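Local coordinates for protein probable porin (Pseudomonas aeruginosa, PDB 2Y0H) that probably acts as an outer-membrane porin of the OprD family, providing a passage for solutes across the bacterial outer membrane, at residues Leu60-Leu65 against Pro86-Ser91. Numbering follows the deposited sequence.
Sequences LLGVKL and PVDDYS. With C8E ((hydroxyethyloxy)tri(ethyloxy)octane), chain N.
A classic beta bulge in a porin barrel wall brings D89 and Y90 together opposite G62. The carbonyl oxygen of G62 accepts two hydrogen bonds, from D89 N at 2.9 Å and from Y90 N at 3.2 Å, while G62 N donates a nearly straight hydrogen bond to Y90 O (2.7 Å, 169° at the hydrogen). Glycine suits this place, having no side chain where the CB atoms of D89 and Y90 come close. Past the bulge the regular antiparallel pattern resumes, with K64 N to V87 O at 3.0 Å. L61, V63, D88 and S91 share the face bearing the detergent. L61 holds its CG anti to the backbone N (chi1 179°), and its CD1 makes a close methyl-to-carboxylate contact, not a hydrogen bond, with OD2 of the exposed D88 (3.2 Å); its CB meets detergent C1 at 3.8 Å, an apolar contact suited to leucine. The small, polar S91 suits the detergent's ether part, its OG 3.6 Å from C10. L65 CD2 packs on P86 CB at 3.9 Å. D89 takes its carboxylate to the other face, where OD2 forms a salt bridge with R156. In the 18-stranded antiparallel barrel, strand 51-64 is flanked by strands 30-43 and 87-101, with L61 on F38 and V63 on Q36, while the side chain of Y90 touches L126 and R156 in loops.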
loop_
_atom_site.group_PDB
_atom_site.type_symbol
_atom_site.label_atom_id
_atom_site.label_comp_id
_atom_site.label_asym_id
_atom_site.label_seq_id
_atom_site.Cartn_x
_atom_site.Cartn_y
_atom_site.Cartn_z
ATOM N N LEU A 60 -4.457 1.299 -18.437
ATOM C CA LEU A 60 -4.172 2.480 -17.619
ATOM C C LEU A 60 -3.814 3.704 -18.453
ATOM O O LEU A 60 -3.008 3.620 -19.386
ATOM C CB LEU A 60 -3.045 2.209 -16.612
ATOM C CG LEU A 60 -3.225 1.022 -15.657
ATOM C CD1 LEU A 60 -2.710 -0.263 -16.294
ATOM C CD2 LEU A 60 -2.514 1.280 -14.335
ATOM N N LEU A 61 -4.396 4.844 -18.087
ATOM C CA LEU A 61 -4.114 6.113 -18.756
ATOM C C LEU A 61 -4.040 7.257 -17.757
ATOM O O LEU A 61 -4.963 7.485 -16.976
ATOM C CB LEU A 61 -5.173 6.419 -19.825
ATOM C CG LEU A 61 -5.010 7.736 -20.597
ATOM C CD1 LEU A 61 -3.816 7.683 -21.525
ATOM C CD2 LEU A 61 -6.272 8.060 -21.379
ATOM N N GLY A 62 -2.925 7.973 -17.781
ATOM C CA GLY A 62 -2.756 9.144 -16.950
ATOM C C GLY A 62 -2.621 10.360 -17.841
ATOM O O GLY A 62 -1.890 10.334 -18.832
ATOM N N VAL A 63 -3.327 11.426 -17.497
ATOM C CA VAL A 63 -3.340 12.614 -18.339
ATOM C C VAL A 63 -3.048 13.841 -17.507
ATOM O O VAL A 63 -3.651 14.052 -16.456
ATOM C CB VAL A 63 -4.708 12.810 -19.017
ATOM C CG1 VAL A 63 -5.056 11.621 -19.915
ATOM C CG2 VAL A 63 -5.771 12.991 -17.963
ATOM N N LYS A 64 -2.114 14.653 -17.976
ATOM C CA LYS A 64 -1.767 15.879 -17.280
ATOM C C LYS A 64 -2.798 16.933 -17.646
ATOM O O LYS A 64 -3.165 17.060 -18.805
ATOM C CB LYS A 64 -0.377 16.345 -17.691
ATOM C CG LYS A 64 0.403 17.006 -16.588
ATOM C CD LYS A 64 -0.308 18.252 -16.101
ATOM C CE LYS A 64 0.302 18.749 -14.795
ATOM N NZ LYS A 64 0.378 17.644 -13.795
ATOM N N LEU A 65 -3.303 17.647 -16.643
ATOM C CA LEU A 65 -4.161 18.792 -16.887
ATOM C C LEU A 65 -3.441 20.009 -16.315
ATOM O O LEU A 65 -3.648 21.125 -16.768
ATOM C CB LEU A 65 -5.529 18.607 -16.223
ATOM C CG LEU A 65 -6.232 17.256 -16.357
ATOM C CD1 LEU A 65 -7.351 17.123 -15.326
ATOM C CD2 LEU A 65 -6.777 17.065 -17.759
ATOM N N PRO A 86 -4.935 19.304 -22.152
ATOM C CA PRO A 86 -4.644 17.977 -21.585
ATOM C C PRO A 86 -3.644 17.193 -22.431
ATOM O O PRO A 86 -3.844 17.060 -23.634
ATOM C CB PRO A 86 -6.005 17.276 -21.607
ATOM C CG PRO A 86 -6.759 17.955 -22.710
ATOM C CD PRO A 86 -6.301 19.387 -22.704
ATOM N N VAL A 87 -2.585 16.679 -21.810
ATOM C CA VAL A 87 -1.569 15.918 -22.534
ATOM C C VAL A 87 -1.389 14.497 -21.990
ATOM O O VAL A 87 -1.083 14.309 -20.805
ATOM C CB VAL A 87 -0.206 16.640 -22.502
ATOM C CG1 VAL A 87 0.875 15.753 -23.091
ATOM C CG2 VAL A 87 -0.288 17.969 -23.246
ATOM N N ASP A 88 -1.575 13.503 -22.862
ATOM C CA ASP A 88 -1.342 12.105 -22.495
ATOM C C ASP A 88 0.024 11.963 -21.853
ATOM O O ASP A 88 1.042 12.371 -22.414
ATOM C CB ASP A 88 -1.443 11.174 -23.704
ATOM C CG ASP A 88 -2.840 10.616 -23.900
ATOM O OD1 ASP A 88 -3.819 11.388 -23.822
ATOM O OD2 ASP A 88 -2.960 9.398 -24.146
ATOM N N ASP A 89 0.031 11.365 -20.675
ATOM C CA ASP A 89 1.206 11.329 -19.835
ATOM C C ASP A 89 1.763 9.913 -19.705
ATOM O O ASP A 89 2.979 9.700 -19.670
ATOM C CB ASP A 89 0.807 11.831 -18.455
ATOM C CG ASP A 89 1.982 12.087 -17.590
ATOM O OD1 ASP A 89 3.060 12.385 -18.153
ATOM O OD2 ASP A 89 1.836 11.979 -16.359
ATOM N N TYR A 90 0.856 8.950 -19.602
ATOM C CA TYR A 90 1.218 7.563 -19.399
ATOM C C TYR A 90 0.053 6.675 -19.810
ATOM O O TYR A 90 -1.113 6.970 -19.512
ATOM C CB TYR A 90 1.590 7.291 -17.935
ATOM C CG TYR A 90 1.842 5.823 -17.659
ATOM C CD1 TYR A 90 3.066 5.239 -17.973
ATOM C CD2 TYR A 90 0.852 5.017 -17.107
ATOM C CE1 TYR A 90 3.302 3.891 -17.738
ATOM C CE2 TYR A 90 1.076 3.665 -16.870
ATOM C CZ TYR A 90 2.301 3.110 -17.192
ATOM O OH TYR A 90 2.533 1.775 -16.955
ATOM N N SER A 91 0.365 5.604 -20.524
ATOM C CA SER A 91 -0.626 4.588 -20.820
ATOM C C SER A 91 0.040 3.220 -20.846
ATOM O O SER A 91 1.222 3.092 -21.159
ATOM C CB SER A 91 -1.331 4.878 -22.145
ATOM O OG SER A 91 -0.425 4.819 -23.220
HETATM C C1 C8E N . -8.424 4.775 -20.999
HETATM C C2 C8E N . -8.473 3.318 -20.556
HETATM C C3 C8E N . -7.103 2.660 -20.693
HETATM C C4 C8E N . -6.818 2.156 -22.107
HETATM C C5 C8E N . -5.411 2.577 -22.542
HETATM C C6 C8E N . -4.603 1.408 -23.098
HETATM C C7 C8E N . -3.212 1.877 -23.524
HETATM C C8 C8E N . -2.871 1.492 -24.961
HETATM O O9 C8E N . -2.079 2.501 -25.565
HETATM C C10 C8E N . -0.707 2.173 -25.677
HETATM C C11 C8E N . -0.056 3.069 -26.735
#